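Local coordinates for 26.7 kDa salivary protein (Phlebotomus duboscqi, PDB 6MT7) that binds and sequesters cysteinyl leukotrienes and a thromboxane A2 analogue, dampening the host response and platelet aggregation while the sand fly takes its blood meal, at residues Glu70-Ser74 and Arg75-Ile79; Arg166-Asp169 and Glu170-Pro174. All blocks are in the same frame, centred on the assembly; numbering follows the deposited sequence.

Overall arrangement
Both interactions are local chain reversals of a largely helical salivary protein, and they serve different regions of it. Interaction 1 ends helix 65-74 within the PBP/GOBP-type part of the chain, with the side chain of Phe72 about 7 Å from the bound Triton X-100 fragment and that of Arg75 about 8 Å from Gly118, probably a leukotriene C4 site. Interaction 2, in the loop between helices 159-164 and 187-196, lies away from the known ligand sites and receives the chain's N-terminus. The centres of interactions 1 and 2 are 25 Å apart and their nearest atoms about 12 Å, so they do not touch. Interaction 1 is held mainly by backbone bonds, whereas interaction 2 adds a carboxylate, Asp169, that accepts backbone N-H groups.

Interaction 1: residues Glu70-Ser74 and Arg75-Ile79; sequences EQFNS and RSVAI
A Schellman motif ends helix 65-74, with Ser76 as its C-prime residue at positive phi (57°). The bond spanning five residues runs from Val77 N to Phe72 O at 3.0 Å and is nearly straight (171° at the hydrogen). The one spanning three joins Ser76 N to Asn73 O at 3.1 Å. Arg75 N gives a further bond to Gln71 O and a weak one to Phe72 O. Apolar side chains close over the turn. Val77 CG1 lies at the edge of the Phe72 ring, near its plane, 3.6 Å from CD1. With its CG1 anti to the carbonyl carbon, Ile79 sends CD1 back to the helix, where it meets Phe72 CB at 3.5 Å and Asn73 OD1 at the same distance. A water donates to Asn73 OD1; its very short approach to Val77 O is doubtful as a bond. Ser74 OG has Glu70 O at 3.1 Å and Gln71 O at 3.0 Å as possible acceptors for its one proton. Leu112 packs on Phe72, and Asp111 and Thr114 on Val77, so helix 109-115 backs the turn close to the ligand pocket. Gln71 joins Arg6 N and Ala115 O through its amide. Arg75 CG lies 3.1 Å from Gln71 O; beyond it, bends at chi2 and chi3 lead the guanidinium away from the helix end, where NH2 bonds to Thr114 O and, at the edge of the group and in its plane, NH1 donates to a water 2.9 Å away.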
ATOM      1  N   GLU A  70       9.887   8.085  11.875  1.00  9.36           N
ATOM      2  CA  GLU A  70       8.602   8.495  12.435  1.00  8.80           C
ATOM      3  C   GLU A  70       7.720   7.292  12.750  1.00  7.70           C
ATOM      4  O   GLU A  70       7.013   7.280  13.768  1.00  7.91           O
ATOM      5  CB  GLU A  70       7.890   9.434  11.467  1.00  9.27           C
ATOM      6  CG  GLU A  70       6.511   9.843  11.935  1.00 13.86           C
ATOM      7  CD  GLU A  70       5.853  10.866  11.021  1.00 16.70           C
ATOM      8  OE1 GLU A  70       6.511  11.317  10.052  1.00 13.32           O
ATOM      9  OE2 GLU A  70       4.678  11.215  11.287  1.00 15.16           O
ATOM     10  N   GLN A  71       7.758   6.262  11.902  1.00  7.51           N
ATOM     11  CA  GLN A  71       6.982   5.066  12.205  1.00  7.41           C
ATOM     12  C   GLN A  71       7.428   4.460  13.527  1.00 10.08           C
ATOM     13  O   GLN A  71       6.600   4.111  14.373  1.00  8.33           O
ATOM     14  CB  GLN A  71       7.100   4.036  11.080  1.00  7.43           C
ATOM     15  CG  GLN A  71       6.113   2.871  11.241  1.00  7.11           C
ATOM     16  CD  GLN A  71       4.717   3.244  10.749  1.00  7.73           C
ATOM     17  OE1 GLN A  71       4.553   4.206  10.004  1.00 11.06           O
ATOM     18  NE2 GLN A  71       3.717   2.487  11.160  1.00  7.53           N
ATOM     19  N   PHE A  72       8.742   4.325  13.723  1.00  7.90           N
ATOM     20  CA  PHE A  72       9.237   3.771  14.978  1.00  9.77           C
ATOM     21  C   PHE A  72       8.833   4.650  16.152  1.00  9.83           C
ATOM     22  O   PHE A  72       8.313   4.163  17.162  1.00  9.57           O
ATOM     23  CB  PHE A  72      10.755   3.625  14.924  1.00  8.44           C
ATOM     24  CG  PHE A  72      11.220   2.413  14.185  1.00  9.56           C
ATOM     25  CD1 PHE A  72      11.460   1.228  14.860  1.00 14.95           C
ATOM     26  CD2 PHE A  72      11.442   2.463  12.825  1.00 16.45           C
ATOM     27  CE1 PHE A  72      11.911   0.108  14.179  1.00 17.74           C
ATOM     28  CE2 PHE A  72      11.879   1.343  12.138  1.00 22.31           C
ATOM     29  CZ  PHE A  72      12.115   0.170  12.816  1.00 18.38           C
ATOM     30  N   ASN A  73       9.054   5.959  16.032  1.00 11.20           N
ATOM     31  CA  ASN A  73       8.743   6.851  17.144  1.00 12.11           C
ATOM     32  C   ASN A  73       7.262   6.816  17.490  1.00 12.34           C
ATOM     33  O   ASN A  73       6.893   6.785  18.672  1.00 14.60           O
ATOM     34  CB  ASN A  73       9.182   8.279  16.813  1.00 10.32           C
ATOM     35  CG  ASN A  73      10.690   8.443  16.842  1.00 20.46           C
ATOM     36  OD1 ASN A  73      11.390   7.732  17.563  1.00 25.93           O
ATOM     37  ND2 ASN A  73      11.196   9.384  16.057  1.00 24.26           N
ATOM     38  N   SER A  74       6.394   6.812  16.477  1.00  9.26           N
ATOM     39  CA  SER A  74       4.963   6.861  16.750  1.00  9.17           C
ATOM     40  C   SER A  74       4.468   5.570  17.396  1.00 11.48           C
ATOM     41  O   SER A  74       3.482   5.588  18.143  1.00 12.96           O
ATOM     42  CB  SER A  74       4.194   7.141  15.463  1.00 16.18           C
ATOM     43  OG  SER A  74       4.264   6.018  14.598  1.00 25.79           O
ATOM     44  N   ARG A  75       5.142   4.455  17.138  1.00 10.99           N
ATOM     45  CA  ARG A  75       4.795   3.161  17.705  1.00 10.46           C
ATOM     46  C   ARG A  75       5.561   2.847  18.988  1.00 12.98           C
ATOM     47  O   ARG A  75       5.446   1.728  19.502  1.00 13.95           O
ATOM     48  CB  ARG A  75       5.052   2.059  16.673  1.00 11.07           C
ATOM     49  CG  ARG A  75       4.284   2.251  15.365  1.00 10.34           C
ATOM     50  CD  ARG A  75       2.875   1.709  15.452  1.00 13.37           C
ATOM     51  NE  ARG A  75       2.886   0.296  15.795  1.00 11.90           N
ATOM     52  CZ  ARG A  75       2.353  -0.215  16.900  1.00 14.30           C
ATOM     53  NH1 ARG A  75       1.741   0.569  17.783  1.00 18.21           N
ATOM     54  NH2 ARG A  75       2.432  -1.518  17.123  1.00 12.51           N
ATOM     55  N   SER A  76       6.343   3.800  19.506  1.00 13.63           N
ATOM     56  CA  SER A  76       7.153   3.614  20.715  1.00 19.52           C
ATOM     57  C   SER A  76       8.118   2.434  20.589  1.00 14.73           C
ATOM     58  O   SER A  76       8.279   1.645  21.523  1.00 16.58           O
ATOM     59  CB  SER A  76       6.276   3.457  21.964  1.00 16.70           C
ATOM     60  OG  SER A  76       5.329   4.510  22.084  1.00 19.16           O
ATOM     61  N   VAL A  77       8.765   2.313  19.430  1.00 10.47           N
ATOM     62  CA  VAL A  77       9.822   1.335  19.194  1.00 11.53           C
ATOM     63  C   VAL A  77      11.134   2.087  19.035  1.00 17.59           C
ATOM     64  O   VAL A  77      11.205   3.076  18.291  1.00 11.14           O
ATOM     65  CB  VAL A  77       9.547   0.470  17.948  1.00 10.01           C
ATOM     66  CG1 VAL A  77      10.606  -0.616  17.817  1.00 12.78           C
ATOM     67  CG2 VAL A  77       8.152  -0.146  18.001  1.00 16.66           C
ATOM     68  N   ALA A  78      12.178   1.602  19.706  1.00 20.78           N
ATOM     69  CA  ALA A  78      13.490   2.229  19.613  1.00 22.50           C
ATOM     70  C   ALA A  78      13.977   2.270  18.172  1.00 17.06           C
ATOM     71  O   ALA A  78      13.806   1.317  17.410  1.00 18.44           O
ATOM     72  CB  ALA A  78      14.500   1.472  20.481  1.00 23.94           C
ATOM     73  N   ILE A  79      14.593   3.384  17.795  1.00 18.42           N
ATOM     74  CA  ILE A  79      15.187   3.508  16.467  1.00 16.79           C
ATOM     75  C   ILE A  79      16.298   2.479  16.318  1.00 15.08           C
ATOM     76  O   ILE A  79      17.238   2.468  17.125  1.00 17.63           O
ATOM     77  CB  ILE A  79      15.728   4.926  16.225  1.00 21.13           C
ATOM     78  CG1 ILE A  79      14.619   5.959  16.441  1.00 29.48           C
ATOM     79  CG2 ILE A  79      16.320   5.026  14.817  1.00 21.61           C
ATOM     80  CD1 ILE A  79      13.434   5.764  15.545  1.00 27.10           C
TER
HETATM   81  O   HOH W   1      11.544   5.413  19.159  1.00 20.21           O
HETATM   82  O   HOH W   2       0.850   3.372  17.773  1.00 19.93           O

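Interaction 2: residues Arg166-Asp169 and Glu170-Pro174; sequences RLVD and EDNEP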
ATOM      1  N   ARG A 166      -7.400   1.953  -3.507  1.00  6.47           N
ATOM      2  CA  ARG A 166      -6.176   2.739  -3.655  1.00  6.57           C
ATOM      3  C   ARG A 166      -6.070   3.345  -5.051  1.00  6.54           C
ATOM      4  O   ARG A 166      -4.995   3.396  -5.659  1.00  6.63           O
ATOM      5  CB  ARG A 166      -4.925   1.932  -3.295  1.00  7.23           C
ATOM      6  CG  ARG A 166      -4.547   2.052  -1.808  1.00  6.14           C
ATOM      7  CD  ARG A 166      -5.559   1.308  -0.927  1.00  6.16           C
ATOM      8  NE  ARG A 166      -5.225   1.376   0.498  1.00  6.09           N
ATOM      9  CZ  ARG A 166      -5.879   0.709   1.450  1.00  7.96           C
ATOM     10  NH1 ARG A 166      -6.909  -0.075   1.143  1.00  6.20           N
ATOM     11  NH2 ARG A 166      -5.498   0.808   2.718  1.00  6.90           N
ATOM     12  N   LEU A 167      -7.203   3.834  -5.558  1.00  6.73           N
ATOM     13  CA  LEU A 167      -7.162   4.748  -6.690  1.00  8.73           C
ATOM     14  C   LEU A 167      -6.805   6.158  -6.234  1.00  8.32           C
ATOM     15  O   LEU A 167      -6.156   6.901  -6.979  1.00  8.04           O
ATOM     16  CB  LEU A 167      -8.506   4.753  -7.420  1.00  7.17           C
ATOM     17  CG  LEU A 167      -9.005   3.364  -7.833  1.00  7.20           C
ATOM     18  CD1 LEU A 167     -10.361   3.451  -8.528  1.00  8.73           C
ATOM     19  CD2 LEU A 167      -7.983   2.680  -8.717  1.00  7.17           C
ATOM     20  N   VAL A 168      -7.228   6.531  -5.024  1.00 10.17           N
ATOM     21  CA  VAL A 168      -6.934   7.817  -4.403  1.00 10.60           C
ATOM     22  C   VAL A 168      -6.517   7.557  -2.961  1.00 12.55           C
ATOM     23  O   VAL A 168      -6.830   6.515  -2.383  1.00  8.51           O
ATOM     24  CB  VAL A 168      -8.134   8.800  -4.428  1.00  7.21           C
ATOM     25  CG1 VAL A 168      -8.526   9.160  -5.868  1.00  8.74           C
ATOM     26  CG2 VAL A 168      -9.344   8.240  -3.640  1.00  8.81           C
ATOM     27  N   ASP A 169      -5.820   8.533  -2.374  1.00 11.33           N
ATOM     28  CA  ASP A 169      -5.434   8.453  -0.969  1.00 13.78           C
ATOM     29  C   ASP A 169      -6.466   9.192  -0.108  1.00 13.61           C
ATOM     30  O   ASP A 169      -7.554   9.546  -0.572  1.00 13.43           O
ATOM     31  CB  ASP A 169      -4.004   8.976  -0.774  1.00  8.70           C
ATOM     32  CG  ASP A 169      -3.839  10.450  -1.143  1.00 11.96           C
ATOM     33  OD1 ASP A 169      -4.837  11.202  -1.212  1.00 13.28           O
ATOM     34  OD2 ASP A 169      -2.683  10.860  -1.381  1.00 13.90           O
ATOM     35  N   GLU A 170      -6.133   9.434   1.165  1.00 20.83           N
ATOM     36  CA  GLU A 170      -7.080  10.098   2.064  1.00 28.13           C
ATOM     37  C   GLU A 170      -7.388  11.526   1.630  1.00 28.70           C
ATOM     38  O   GLU A 170      -8.457  12.055   1.963  1.00 33.27           O
ATOM     39  CB  GLU A 170      -6.552  10.109   3.495  1.00 30.17           C
ATOM     40  CG  GLU A 170      -6.220   8.750   4.056  1.00 29.14           C
ATOM     41  CD  GLU A 170      -4.870   8.258   3.601  1.00 35.64           C
ATOM     42  OE1 GLU A 170      -4.013   9.102   3.282  1.00 33.61           O
ATOM     43  OE2 GLU A 170      -4.672   7.023   3.555  1.00 39.87           O
ATOM     44  N   ASP A 171      -6.469  12.175   0.911  1.00 19.45           N
ATOM     45  CA  ASP A 171      -6.691  13.525   0.405  1.00 22.30           C
ATOM     46  C   ASP A 171      -7.488  13.558  -0.887  1.00 22.46           C
ATOM     47  O   ASP A 171      -7.644  14.635  -1.471  1.00 19.63           O
ATOM     48  CB  ASP A 171      -5.355  14.230   0.172  1.00 32.18           C
ATOM     49  CG  ASP A 171      -4.738  14.731   1.446  1.00 34.61           C
ATOM     50  OD1 ASP A 171      -5.493  15.023   2.400  1.00 33.15           O
ATOM     51  OD2 ASP A 171      -3.497  14.829   1.490  1.00 35.44           O
ATOM     52  N   ASN A 172      -7.984  12.415  -1.349  1.00 15.81           N
ATOM     53  CA  ASN A 172      -8.595  12.315  -2.668  1.00 13.71           C
ATOM     54  C   ASN A 172      -7.622  12.757  -3.759  1.00 20.14           C
ATOM     55  O   ASN A 172      -8.002  13.405  -4.734  1.00 19.40           O
ATOM     56  CB  ASN A 172      -9.903  13.108  -2.737  1.00 19.37           C
ATOM     57  CG  ASN A 172     -11.068  12.342  -2.150  1.00 23.12           C
ATOM     58  OD1 ASN A 172     -11.359  11.226  -2.573  1.00 22.09           O
ATOM     59  ND2 ASN A 172     -11.735  12.932  -1.167  1.00 20.25           N
ATOM     60  N   GLU A 173      -6.356  12.417  -3.584  1.00 12.09           N
ATOM     61  CA  GLU A 173      -5.382  12.600  -4.645  1.00 14.03           C
ATOM     62  C   GLU A 173      -5.046  11.249  -5.264  1.00 10.03           C
ATOM     63  O   GLU A 173      -4.877  10.274  -4.526  1.00  9.68           O
ATOM     64  CB  GLU A 173      -4.100  13.251  -4.115  1.00 17.73           C
ATOM     65  CG  GLU A 173      -3.064  13.533  -5.192  1.00 32.42           C
ATOM     66  CD  GLU A 173      -1.787  14.131  -4.635  1.00 47.45           C
ATOM     67  OE1 GLU A 173      -1.826  14.649  -3.494  1.00 48.67           O
ATOM     68  OE2 GLU A 173      -0.754  14.095  -5.345  1.00 50.15           O
ATOM     69  N   PRO A 174      -4.969  11.145  -6.595  1.00 10.32           N
ATOM     70  CA  PRO A 174      -4.691   9.837  -7.206  1.00  7.36           C
ATOM     71  C   PRO A 174      -3.379   9.260  -6.708  1.00 10.61           C
ATOM     72  O   PRO A 174      -2.420   9.981  -6.420  1.00 10.87           O
ATOM     73  CB  PRO A 174      -4.625  10.143  -8.708  1.00  7.64           C
ATOM     74  CG  PRO A 174      -5.421  11.398  -8.873  1.00 11.67           C
ATOM     75  CD  PRO A 174      -5.218  12.187  -7.608  1.00 11.47           C
TER
HETATM   76  O   HOH W   3      -1.363  10.204  -3.608  1.00 23.32           O
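Backbone and carboxylate of Asp169 both bond to the backbone of Glu173 across a tight reversal that contains a type I beta turn from Asp169 to Asn172. Among the backbone bonds, Asn172 N reaches Asp169 O at 3.0 Å and closes the turn, while Asp169 N donates to Glu173 O at 2.9 Å. A single beta bridge sets Val168 beside Pro174. Two CA-H...O contacts add to it, from Pro174 CA to Leu167 O (3.3 Å) and from Val168 CA to Glu173 O. Side chain to backbone, Asp169 CG is placed between its own N and carbonyl carbon (chi1 63°), which turns OD1 into the loop. There OD1 accepts Glu173 N at 3.1 Å, from above the carboxylate plane, and a weaker, bent bond from Asp171 N at 2.8 Å. Acidic groups gather here: Asp169 OD2 and Glu173 OE1 are 4.4 Å apart, their carboxylate planes 78° to each other. Met1 N bonds to both of these oxygens and to Asp171 OD2, which probably eases their repulsion; Arg3 forms a salt bridge with Asp171. A water donates to Asp169 OD2 and Pro174 O. In van der Waals packing, Val168 CG2 lies against the amide oxygen Asn172 OD1 at 3.8 Å. The reversal rests on helix 203-216 through Val168 and Pro174 on Val205 and Asn172 on Ala206, while helix 187-196 meets Leu167 with Phe190 and Pro174 with Val194.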